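Local structure of putative phosphosugar isomerases (Salmonella typhimurium LT2, 3FKJ) at residues V93-Q98 against V106-V111; I120-Q125 against L160-E165; K212-M217 against C232-M237; A243-G248 against T262-L267. The protein probably binds carbohydrate derivatives, possibly phosphosugars, and may act as an isomerase. All blocks are in the same frame, centred on the assembly; numbering follows the deposited sequence.

Contact 1: V93-Q98 against V106-V111; sequences VILASQ and VAAARV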
# COMPACT_ATOMS: atom_id res chain seq x y z
N VAL A 93 -0.46 -19.07 -1.97
CA VAL A 93 0.38 -18.05 -1.33
C VAL A 93 1.72 -18.08 -2.05
O VAL A 93 2.38 -19.11 -2.15
CB VAL A 93 0.52 -18.25 0.20
CG1 VAL A 93 1.42 -17.13 0.81
CG2 VAL A 93 -0.87 -18.30 0.87
N ILE A 94 2.09 -16.93 -2.60
CA ILE A 94 3.29 -16.81 -3.40
C ILE A 94 4.25 -15.93 -2.63
O ILE A 94 3.95 -14.77 -2.35
CB ILE A 94 3.01 -16.24 -4.80
CG1 ILE A 94 1.87 -17.02 -5.46
CG2 ILE A 94 4.32 -16.21 -5.66
CD1 ILE A 94 1.39 -16.44 -6.80
N LEU A 95 5.39 -16.53 -2.27
CA LEU A 95 6.40 -15.89 -1.44
C LEU A 95 7.73 -15.71 -2.19
O LEU A 95 8.03 -16.47 -3.09
CB LEU A 95 6.56 -16.69 -0.14
CG LEU A 95 5.24 -17.07 0.56
CD1 LEU A 95 4.93 -18.56 0.43
CD2 LEU A 95 5.32 -16.67 2.03
N ALA A 96 8.46 -14.65 -1.87
CA ALA A 96 9.79 -14.39 -2.42
C ALA A 96 10.76 -14.04 -1.32
O ALA A 96 10.40 -13.40 -0.32
CB ALA A 96 9.77 -13.30 -3.44
N SER A 97 11.99 -14.50 -1.48
CA SER A 97 13.11 -14.16 -0.59
C SER A 97 14.38 -14.40 -1.41
O SER A 97 14.58 -15.52 -1.91
CB SER A 97 13.14 -15.08 0.65
OG SER A 97 14.15 -14.69 1.57
N GLN A 98 15.24 -13.38 -1.52
CA GLN A 98 16.53 -13.49 -2.24
C GLN A 98 17.44 -14.69 -1.80
O GLN A 98 17.63 -15.66 -2.56
CB GLN A 98 17.29 -12.16 -2.14
CG GLN A 98 18.66 -12.12 -2.90
CD GLN A 98 18.53 -11.88 -4.40
OE1 GLN A 98 17.43 -11.64 -4.92
NE2 GLN A 98 19.66 -11.92 -5.10
N VAL A 106 9.79 -17.16 5.77
CA VAL A 106 9.79 -18.64 5.96
C VAL A 106 8.59 -19.04 6.83
O VAL A 106 7.90 -19.99 6.51
CB VAL A 106 11.15 -19.17 6.55
CG1 VAL A 106 11.07 -20.62 6.99
CG2 VAL A 106 12.27 -19.03 5.52
N ALA A 107 8.34 -18.28 7.91
CA ALA A 107 7.20 -18.50 8.82
C ALA A 107 5.86 -18.26 8.14
O ALA A 107 4.89 -18.97 8.42
CB ALA A 107 7.32 -17.61 10.08
N ALA A 108 5.81 -17.27 7.25
CA ALA A 108 4.63 -17.05 6.38
C ALA A 108 4.29 -18.29 5.50
O ALA A 108 3.11 -18.70 5.42
CB ALA A 108 4.86 -15.84 5.51
N ALA A 109 5.30 -18.87 4.86
CA ALA A 109 5.16 -20.09 4.07
C ALA A 109 4.71 -21.27 4.94
O ALA A 109 3.90 -22.07 4.50
CB ALA A 109 6.45 -20.41 3.36
N ARG A 110 5.22 -21.36 6.16
CA ARG A 110 4.86 -22.39 7.13
C ARG A 110 3.42 -22.25 7.52
O ARG A 110 2.67 -23.20 7.46
CB ARG A 110 5.75 -22.31 8.38
CG ARG A 110 5.40 -23.35 9.47
CD ARG A 110 6.18 -23.16 10.78
NE ARG A 110 6.26 -21.75 11.21
CZ ARG A 110 5.29 -21.07 11.82
NH1 ARG A 110 4.10 -21.63 12.08
NH2 ARG A 110 5.51 -19.80 12.15
N VAL A 111 3.01 -21.05 7.90
CA VAL A 111 1.61 -20.79 8.26
C VAL A 111 0.66 -21.09 7.09
O VAL A 111 -0.38 -21.71 7.30
CB VAL A 111 1.42 -19.33 8.76
CG1 VAL A 111 -0.08 -18.96 8.82
CG2 VAL A 111 2.12 -19.12 10.10
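Leu95 makes every touch across this contact, setting its two methyls against Ala108 and Ala109 of the helix. CD2 of Leu95 lies 3.6 Å from Ala108 CB and, at the same 3.6 Å, close to the backbone N of Ala109. Leu95 CD1, the other branch, lies 3.8 Å from Ala109 CB. The short alanine side chains let the backbones draw close, and the CA atoms of Leu95 and Ala109 are 7.0 Å apart. A chi1 of -47° sets CG beside the backbone N, anti to the carbonyl carbon, and both methyls touch the helix; chi2, 108°, is off-staggered. This side is buried: Phe79 and Val80 of helix 76-81 also pack on Ala108, and Val46 of the neighbouring strand on Leu95.

The far side of the helix is looser. Val106 and Ala107 direct their CB atoms away from the strand and are partly exposed. Arg110, also partly exposed, has its guanidinium over Ala107 O and pairs through NH1 with Glu114 in a salt bridge. Strand 91-97, helix 103-115 and strand 118-123 form a beta-alpha-beta unit, and this is the apolar seam between strand and crossover helix found in the parallel alpha/beta fold of SIS domains.

Contact 2: I120-Q125 against L160-E165; sequences IGLVYQ and LWLALE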
# COMPACT_ATOMS: atom_id res chain seq x y z
N ILE A 120 3.97 -21.15 -3.36
CA ILE A 120 4.97 -21.03 -4.43
C ILE A 120 6.07 -20.13 -3.88
O ILE A 120 5.81 -18.97 -3.50
CB ILE A 120 4.41 -20.41 -5.74
CG1 ILE A 120 3.19 -21.20 -6.28
CG2 ILE A 120 5.50 -20.30 -6.81
CD1 ILE A 120 2.48 -20.52 -7.45
N GLY A 121 7.29 -20.65 -3.84
CA GLY A 121 8.44 -19.92 -3.33
C GLY A 121 9.38 -19.49 -4.43
O GLY A 121 9.88 -20.35 -5.18
N LEU A 122 9.61 -18.17 -4.53
CA LEU A 122 10.62 -17.61 -5.44
C LEU A 122 11.92 -17.36 -4.65
O LEU A 122 11.93 -16.65 -3.63
CB LEU A 122 10.12 -16.29 -6.06
CG LEU A 122 9.06 -16.26 -7.18
CD1 LEU A 122 7.77 -16.93 -6.76
CD2 LEU A 122 8.79 -14.82 -7.51
N VAL A 123 13.02 -17.98 -5.10
CA VAL A 123 14.32 -17.84 -4.42
C VAL A 123 15.40 -17.55 -5.45
O VAL A 123 15.25 -17.89 -6.62
CB VAL A 123 14.73 -19.12 -3.61
CG1 VAL A 123 13.67 -19.50 -2.58
CG2 VAL A 123 15.03 -20.31 -4.54
N TYR A 124 16.46 -16.90 -5.03
CA TYR A 124 17.65 -16.77 -5.87
C TYR A 124 18.61 -17.93 -5.55
O TYR A 124 19.17 -18.57 -6.45
CB TYR A 124 18.32 -15.41 -5.66
CG TYR A 124 19.66 -15.30 -6.37
CD1 TYR A 124 19.74 -15.38 -7.76
CD2 TYR A 124 20.83 -15.10 -5.66
CE1 TYR A 124 20.95 -15.28 -8.42
CE2 TYR A 124 22.06 -15.00 -6.31
CZ TYR A 124 22.11 -15.09 -7.70
OH TYR A 124 23.31 -14.99 -8.36
N GLN A 125 18.76 -18.20 -4.25
CA GLN A 125 19.60 -19.27 -3.73
C GLN A 125 18.74 -20.50 -3.44
O GLN A 125 17.85 -20.43 -2.59
CB GLN A 125 20.23 -18.82 -2.41
CG GLN A 125 21.27 -17.72 -2.54
CD GLN A 125 22.66 -18.27 -2.87
OE1 GLN A 125 22.88 -19.50 -2.89
NE2 GLN A 125 23.60 -17.37 -3.14
N LEU A 160 4.44 -11.55 -12.86
CA LEU A 160 3.52 -11.30 -13.97
C LEU A 160 3.24 -12.61 -14.71
O LEU A 160 2.11 -12.86 -15.10
CB LEU A 160 4.04 -10.21 -14.92
CG LEU A 160 3.08 -9.79 -16.07
CD1 LEU A 160 1.70 -9.37 -15.61
CD2 LEU A 160 3.70 -8.73 -16.92
N TRP A 161 4.27 -13.45 -14.86
CA TRP A 161 4.10 -14.80 -15.46
C TRP A 161 3.07 -15.62 -14.66
O TRP A 161 2.17 -16.22 -15.23
CB TRP A 161 5.43 -15.57 -15.52
CG TRP A 161 6.38 -15.14 -16.62
CD1 TRP A 161 7.60 -14.58 -16.47
CD2 TRP A 161 6.17 -15.27 -18.04
NE1 TRP A 161 8.18 -14.35 -17.69
CE2 TRP A 161 7.32 -14.76 -18.68
CE3 TRP A 161 5.12 -15.77 -18.83
CZ2 TRP A 161 7.47 -14.74 -20.08
CZ3 TRP A 161 5.26 -15.73 -20.22
CH2 TRP A 161 6.42 -15.21 -20.83
N LEU A 162 3.26 -15.68 -13.35
CA LEU A 162 2.37 -16.46 -12.46
C LEU A 162 0.96 -15.89 -12.47
O LEU A 162 -0.01 -16.62 -12.60
CB LEU A 162 2.92 -16.46 -11.03
CG LEU A 162 4.17 -17.30 -10.86
CD1 LEU A 162 4.94 -16.96 -9.52
CD2 LEU A 162 3.76 -18.73 -10.93
N ALA A 163 0.85 -14.57 -12.39
CA ALA A 163 -0.44 -13.88 -12.55
C ALA A 163 -1.16 -14.25 -13.86
O ALA A 163 -2.36 -14.58 -13.84
CB ALA A 163 -0.28 -12.37 -12.47
N LEU A 164 -0.43 -14.11 -14.99
CA LEU A 164 -0.94 -14.47 -16.31
C LEU A 164 -1.54 -15.89 -16.31
O LEU A 164 -2.66 -16.09 -16.79
CB LEU A 164 0.18 -14.43 -17.36
CG LEU A 164 -0.13 -14.97 -18.76
CD1 LEU A 164 -1.09 -14.02 -19.45
CD2 LEU A 164 1.19 -15.21 -19.58
N GLU A 165 -0.79 -16.83 -15.76
CA GLU A 165 -1.20 -18.24 -15.71
C GLU A 165 -2.35 -18.53 -14.77
O GLU A 165 -3.24 -19.31 -15.12
CB GLU A 165 -0.00 -19.13 -15.39
CG GLU A 165 1.00 -19.20 -16.52
CD GLU A 165 0.43 -19.82 -17.79
OE1 GLU A 165 -0.48 -20.69 -17.73
OE2 GLU A 165 0.91 -19.44 -18.87
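The side chain of Leu162 leaves the helix with CG anti to its own carbonyl carbon (chi1 -72°), an orientation that aims its fork at Ile120 and Leu122 on the strand. Ile120 answers with an extended CG1 branch (chi2 172°), which places CD1 at the far end of the branch. The result is one leucine shared between two strand residues, one methyl to each: Leu162 CD2 meets Ile120 CD1 at 4.1 Å, and Leu162 CD1 meets Leu122 CD1 at 4.0 Å. The leucine runs antiparallel to each partner, and only terminal methyls meet. The backbones accordingly stay well separated, with 9.6 Å between the CA atoms of Ile120 and Leu162, and no hydrogen bond links the segments.

Between the two touching residues, the backbone of Gly121 is hydrogen-bonded to Tyr136 and Ile138 of the next strand. Ile94 and Ile138 on the flanking strands also pack on Leu162, so the leucine sits over three strands rather than one. The helix has its own anchor in Trp161, whose NE1 is bonded to Ala152 O and whose ring stacks with Phe183. Helix 155-170 thus covers the face of the sheet opposite helix 103-115, the layering of the three-layer alpha/beta/alpha sandwich to which the SIS domain belongs.

Contact 3: K212-M217 against C232-M237; sequences KVVYMM and CILLEM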
# COMPACT_ATOMS: atom_id res chain seq x y z
N LYS A 212 18.90 15.46 0.15
CA LYS A 212 18.70 14.71 1.40
C LYS A 212 17.29 14.10 1.51
O LYS A 212 17.07 13.25 2.35
CB LYS A 212 18.85 15.67 2.60
CG LYS A 212 20.03 16.64 2.56
CD LYS A 212 21.15 16.22 3.49
CE LYS A 212 22.19 17.35 3.62
NZ LYS A 212 23.34 16.98 4.50
N VAL A 213 16.35 14.64 0.74
CA VAL A 213 14.96 14.15 0.68
C VAL A 213 14.52 14.03 -0.78
O VAL A 213 14.60 15.00 -1.55
CB VAL A 213 13.94 15.10 1.37
CG1 VAL A 213 12.58 14.39 1.47
CG2 VAL A 213 14.42 15.51 2.76
N VAL A 214 14.07 12.84 -1.16
CA VAL A 214 13.56 12.62 -2.50
C VAL A 214 12.17 11.95 -2.42
O VAL A 214 12.01 10.94 -1.71
CB VAL A 214 14.54 11.76 -3.34
CG1 VAL A 214 13.91 11.35 -4.69
CG2 VAL A 214 15.85 12.51 -3.54
N TYR A 215 11.20 12.47 -3.16
CA TYR A 215 9.88 11.82 -3.26
C TYR A 215 9.74 10.99 -4.58
O TYR A 215 9.98 11.51 -5.66
CB TYR A 215 8.73 12.83 -3.09
CG TYR A 215 8.69 13.45 -1.71
CD1 TYR A 215 8.20 12.73 -0.61
CD2 TYR A 215 9.19 14.74 -1.48
CE1 TYR A 215 8.18 13.27 0.66
CE2 TYR A 215 9.18 15.30 -0.21
CZ TYR A 215 8.67 14.55 0.87
OH TYR A 215 8.63 15.06 2.14
N MSE A 216 9.45 9.69 -4.43
CA MSE A 216 9.11 8.78 -5.53
C MSE A 216 7.63 8.82 -5.83
O MSE A 216 6.76 8.89 -4.91
CB MSE A 216 9.47 7.34 -5.18
CG MSE A 216 10.96 7.10 -4.95
SE MSE A 216 12.13 7.74 -6.33
CE MSE A 216 11.15 6.81 -7.85
N MSE A 217 7.31 8.80 -7.11
CA MSE A 217 5.92 8.88 -7.55
C MSE A 217 5.66 8.00 -8.78
O MSE A 217 6.55 7.78 -9.61
CB MSE A 217 5.54 10.36 -7.81
CG MSE A 217 4.06 10.62 -8.09
SE MSE A 217 3.65 12.54 -8.33
CE MSE A 217 4.53 13.21 -6.81
N CYS A 232 13.94 0.53 -1.01
CA CYS A 232 15.05 -0.38 -1.26
C CYS A 232 16.30 0.26 -1.82
O CYS A 232 17.32 -0.38 -1.80
CB CYS A 232 14.63 -1.51 -2.22
SG CYS A 232 13.36 -2.54 -1.50
N ILE A 233 16.20 1.47 -2.37
CA ILE A 233 17.35 2.15 -2.98
C ILE A 233 17.68 3.44 -2.23
O ILE A 233 18.81 3.62 -1.80
CB ILE A 233 17.16 2.48 -4.50
CG1 ILE A 233 16.93 1.20 -5.32
CG2 ILE A 233 18.35 3.35 -5.07
CD1 ILE A 233 18.14 0.24 -5.43
N LEU A 234 16.72 4.33 -2.05
CA LEU A 234 17.01 5.66 -1.53
C LEU A 234 17.27 5.56 -0.05
O LEU A 234 18.36 5.94 0.39
CB LEU A 234 15.92 6.67 -1.89
CG LEU A 234 15.88 7.09 -3.38
CD1 LEU A 234 14.69 8.02 -3.67
CD2 LEU A 234 17.16 7.81 -3.83
N LEU A 235 16.33 4.97 0.72
CA LEU A 235 16.55 4.70 2.14
C LEU A 235 17.63 3.60 2.35
O LEU A 235 18.66 3.81 3.00
CB LEU A 235 15.21 4.30 2.80
CG LEU A 235 14.12 5.37 2.88
CD1 LEU A 235 12.78 4.76 3.24
CD2 LEU A 235 14.48 6.47 3.89
N GLU A 236 17.43 2.43 1.76
CA GLU A 236 18.30 1.29 2.06
C GLU A 236 19.75 1.47 1.59
O GLU A 236 20.69 1.14 2.33
CB GLU A 236 17.74 0.00 1.46
CG GLU A 236 18.49 -1.27 1.87
CD GLU A 236 17.97 -2.49 1.16
OE1 GLU A 236 16.74 -2.51 0.89
OE2 GLU A 236 18.78 -3.42 0.86
N MSE A 237 19.91 1.94 0.36
CA MSE A 237 21.18 1.78 -0.36
C MSE A 237 21.88 3.09 -0.61
O MSE A 237 22.97 3.11 -1.19
CB MSE A 237 20.96 1.03 -1.66
CG MSE A 237 20.32 -0.37 -1.48
SE MSE A 237 20.74 -1.64 -2.95
CE MSE A 237 19.19 -2.70 -2.83
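Leu234 is the one residue of 232-237 that touches the strand segment, where it meets Val214 and Met216. The helical segment opens at Cys232 with a wider pi-type turn spanning 232-235. The carbonyl O of Ile233, which follows, receives the N-H of Met237, with 2.9 Å between Met237 N and Ile233 O, the bond that closes the helical turn around Leu234.

Leu234 then points at the strand. With chi2 at 176° its CD1 is carried outward to serve as the sole contact atom of 232-237. The same methyl lies 3.6 Å from Val214 CG1 and 3.7 Å from Met216 SE, the selenium of a selenomethionine. Val214 and Leu234 cross at about a right angle. Val214 CB is also near, 3.8 Å from Leu234 CD1. Met216 is bent at chi2 and chi3 (-51° and -52°); the fold of its chain brings selenium back beside that methyl, with Met216 CG 4.0 Å from Leu234 CD1. Glu229 and Ser230, earlier in the same helix, are further neighbours of Met216.

Past this point the segment turns from the strand. Leu235 packs on Tyr215 of the second subunit. Glu236 is buried and forms a salt bridge through OE2 with Arg339, on which Met237 also packs.

In the wider fold, strand 213-218 runs between strands 241-246 and 263-268 of a parallel sheet. Helix 223-238 lies over it as the crossover of the beta-alpha-beta unit that leads into strand 241-246, with Ser242 beside Leu234 and Ile265 beside Val214 and Met216.

Contact 4: A243-G248 against T262-L267; sequences ASIHSG and TPFILL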
# COMPACT_ATOMS: atom_id res chain seq x y z
N ALA A 243 9.95 9.16 0.61
CA ALA A 243 8.61 8.61 0.65
C ALA A 243 8.18 8.35 -0.77
O ALA A 243 8.67 8.99 -1.68
CB ALA A 243 7.59 9.62 1.32
N SER A 244 7.26 7.40 -0.92
CA SER A 244 6.53 7.17 -2.14
C SER A 244 5.13 7.75 -1.98
O SER A 244 4.52 7.68 -0.89
CB SER A 244 6.52 5.70 -2.54
OG SER A 244 5.94 4.94 -1.52
N ILE A 245 4.69 8.42 -3.03
CA ILE A 245 3.40 9.08 -3.17
C ILE A 245 2.78 8.56 -4.47
O ILE A 245 3.37 8.69 -5.56
CB ILE A 245 3.53 10.61 -3.32
CG1 ILE A 245 4.36 11.20 -2.18
CG2 ILE A 245 2.12 11.28 -3.39
CD1 ILE A 245 4.72 12.64 -2.43
N HIS A 246 1.58 7.99 -4.36
CA HIS A 246 0.81 7.65 -5.53
C HIS A 246 0.40 8.97 -6.24
O HIS A 246 -0.03 9.96 -5.58
CB HIS A 246 -0.38 6.79 -5.14
CG HIS A 246 -1.11 6.20 -6.31
ND1 HIS A 246 -1.87 6.97 -7.16
CD2 HIS A 246 -1.19 4.93 -6.76
CE1 HIS A 246 -2.38 6.19 -8.10
NE2 HIS A 246 -1.97 4.96 -7.89
N SER A 247 0.58 9.00 -7.56
CA SER A 247 0.29 10.19 -8.36
C SER A 247 -1.10 10.77 -8.07
O SER A 247 -1.28 12.01 -8.03
CB SER A 247 0.38 9.87 -9.82
OG SER A 247 1.67 9.49 -10.22
N GLY A 248 -2.08 9.87 -7.87
CA GLY A 248 -3.46 10.21 -7.58
C GLY A 248 -3.57 10.84 -6.20
O GLY A 248 -4.23 11.87 -6.03
N THR A 262 11.91 21.06 -4.58
CA THR A 262 11.53 19.84 -3.89
C THR A 262 11.71 18.70 -4.86
O THR A 262 11.16 18.74 -5.95
CB THR A 262 10.08 19.86 -3.42
OG1 THR A 262 9.89 20.98 -2.56
CG2 THR A 262 9.75 18.55 -2.67
N PRO A 263 12.53 17.70 -4.51
CA PRO A 263 12.85 16.64 -5.48
C PRO A 263 11.80 15.54 -5.60
O PRO A 263 11.42 14.94 -4.61
CB PRO A 263 14.20 16.09 -4.98
CG PRO A 263 14.68 17.10 -3.94
CD PRO A 263 13.37 17.55 -3.31
N PHE A 264 11.34 15.31 -6.82
CA PHE A 264 10.43 14.23 -7.18
C PHE A 264 11.01 13.44 -8.35
O PHE A 264 11.41 14.01 -9.35
CB PHE A 264 9.08 14.79 -7.64
CG PHE A 264 8.35 15.60 -6.61
CD1 PHE A 264 7.46 14.99 -5.74
CD2 PHE A 264 8.52 16.97 -6.54
CE1 PHE A 264 6.77 15.73 -4.79
CE2 PHE A 264 7.83 17.72 -5.60
CZ PHE A 264 6.96 17.07 -4.70
N ILE A 265 11.01 12.12 -8.22
CA ILE A 265 11.25 11.24 -9.34
C ILE A 265 9.89 10.56 -9.63
O ILE A 265 9.35 9.81 -8.79
CB ILE A 265 12.35 10.16 -9.03
CG1 ILE A 265 13.62 10.87 -8.52
CG2 ILE A 265 12.59 9.28 -10.30
CD1 ILE A 265 14.60 10.03 -7.72
N LEU A 266 9.34 10.88 -10.81
CA LEU A 266 8.08 10.33 -11.30
C LEU A 266 8.39 9.23 -12.29
O LEU A 266 9.08 9.44 -13.28
CB LEU A 266 7.19 11.39 -11.95
CG LEU A 266 5.85 10.96 -12.62
CD1 LEU A 266 4.89 10.44 -11.58
CD2 LEU A 266 5.22 12.12 -13.34
N LEU A 267 7.89 8.04 -11.99
CA LEU A 267 7.93 6.90 -12.89
C LEU A 267 6.61 6.85 -13.60
O LEU A 267 5.67 6.25 -13.10
CB LEU A 267 8.16 5.60 -12.12
CG LEU A 267 9.39 5.58 -11.19
CD1 LEU A 267 9.50 4.22 -10.67
CD2 LEU A 267 10.67 6.01 -11.91
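Ser247 and Leu266 form the closest touch, with Leu266 CD1 3.6 Å from Ser247 OG. Beside them Ile245 CD1 comes up to the edge of the Phe264 ring, near its plane, and stands 4.4 Å from CE1. Leu266 reaches across because its CG lies anti to the backbone N (chi1 176°), although its CB is not directed at the opposite segment.

Further out, strands 241-246 and 263-268 are not neighbours: strand 213-218 runs between them. Ile281 and Ile284 of helix 274-286 add to the apolar surroundings of Leu266 and Phe264. The serine hydroxyl is tied to Asp277 OD1 of the same helix by a hydrogen bond. The turn after Ile245 has its own brace, as Gly248 N donates to His246 ND1 at 3.0 Å, with an N-H...N angle of 152°, only 14° out of the imidazole plane. Through NE2 that ring is also hydrogen-bonded to Glu78 of the second subunit, so both nitrogens fix its rotation.

A methyl offers the hydroxyl no hydrogen bond, so the touch is van der Waals, and Asp277 meets the polar demand of Ser247. The direct contact is slight and apolar, and the strands are held mainly through hydrogen bonds to strand 213-218.

Overall arrangement
All four contacts are buried, and they fall into two pairs, each on its own parallel sheet. Contacts 1 and 2 meet on adjoining strands, where Leu95 N and Ile120 O are 2.8 Å apart in a probable hydrogen bond, yet their helices lie on opposite faces. Contacts 3 and 4 share the other sheet, their centres about 10 Å apart, against 26 to 30 Å between the pairs. Contacts 1 to 3 are apolar side-chain packing of strand on helix; contact 4 joins two non-adjacent strands and brings in a hydroxyl. The second subunit reaches the segments of contacts 3 and 4, whereas no other chain touches those of contacts 1 and 2.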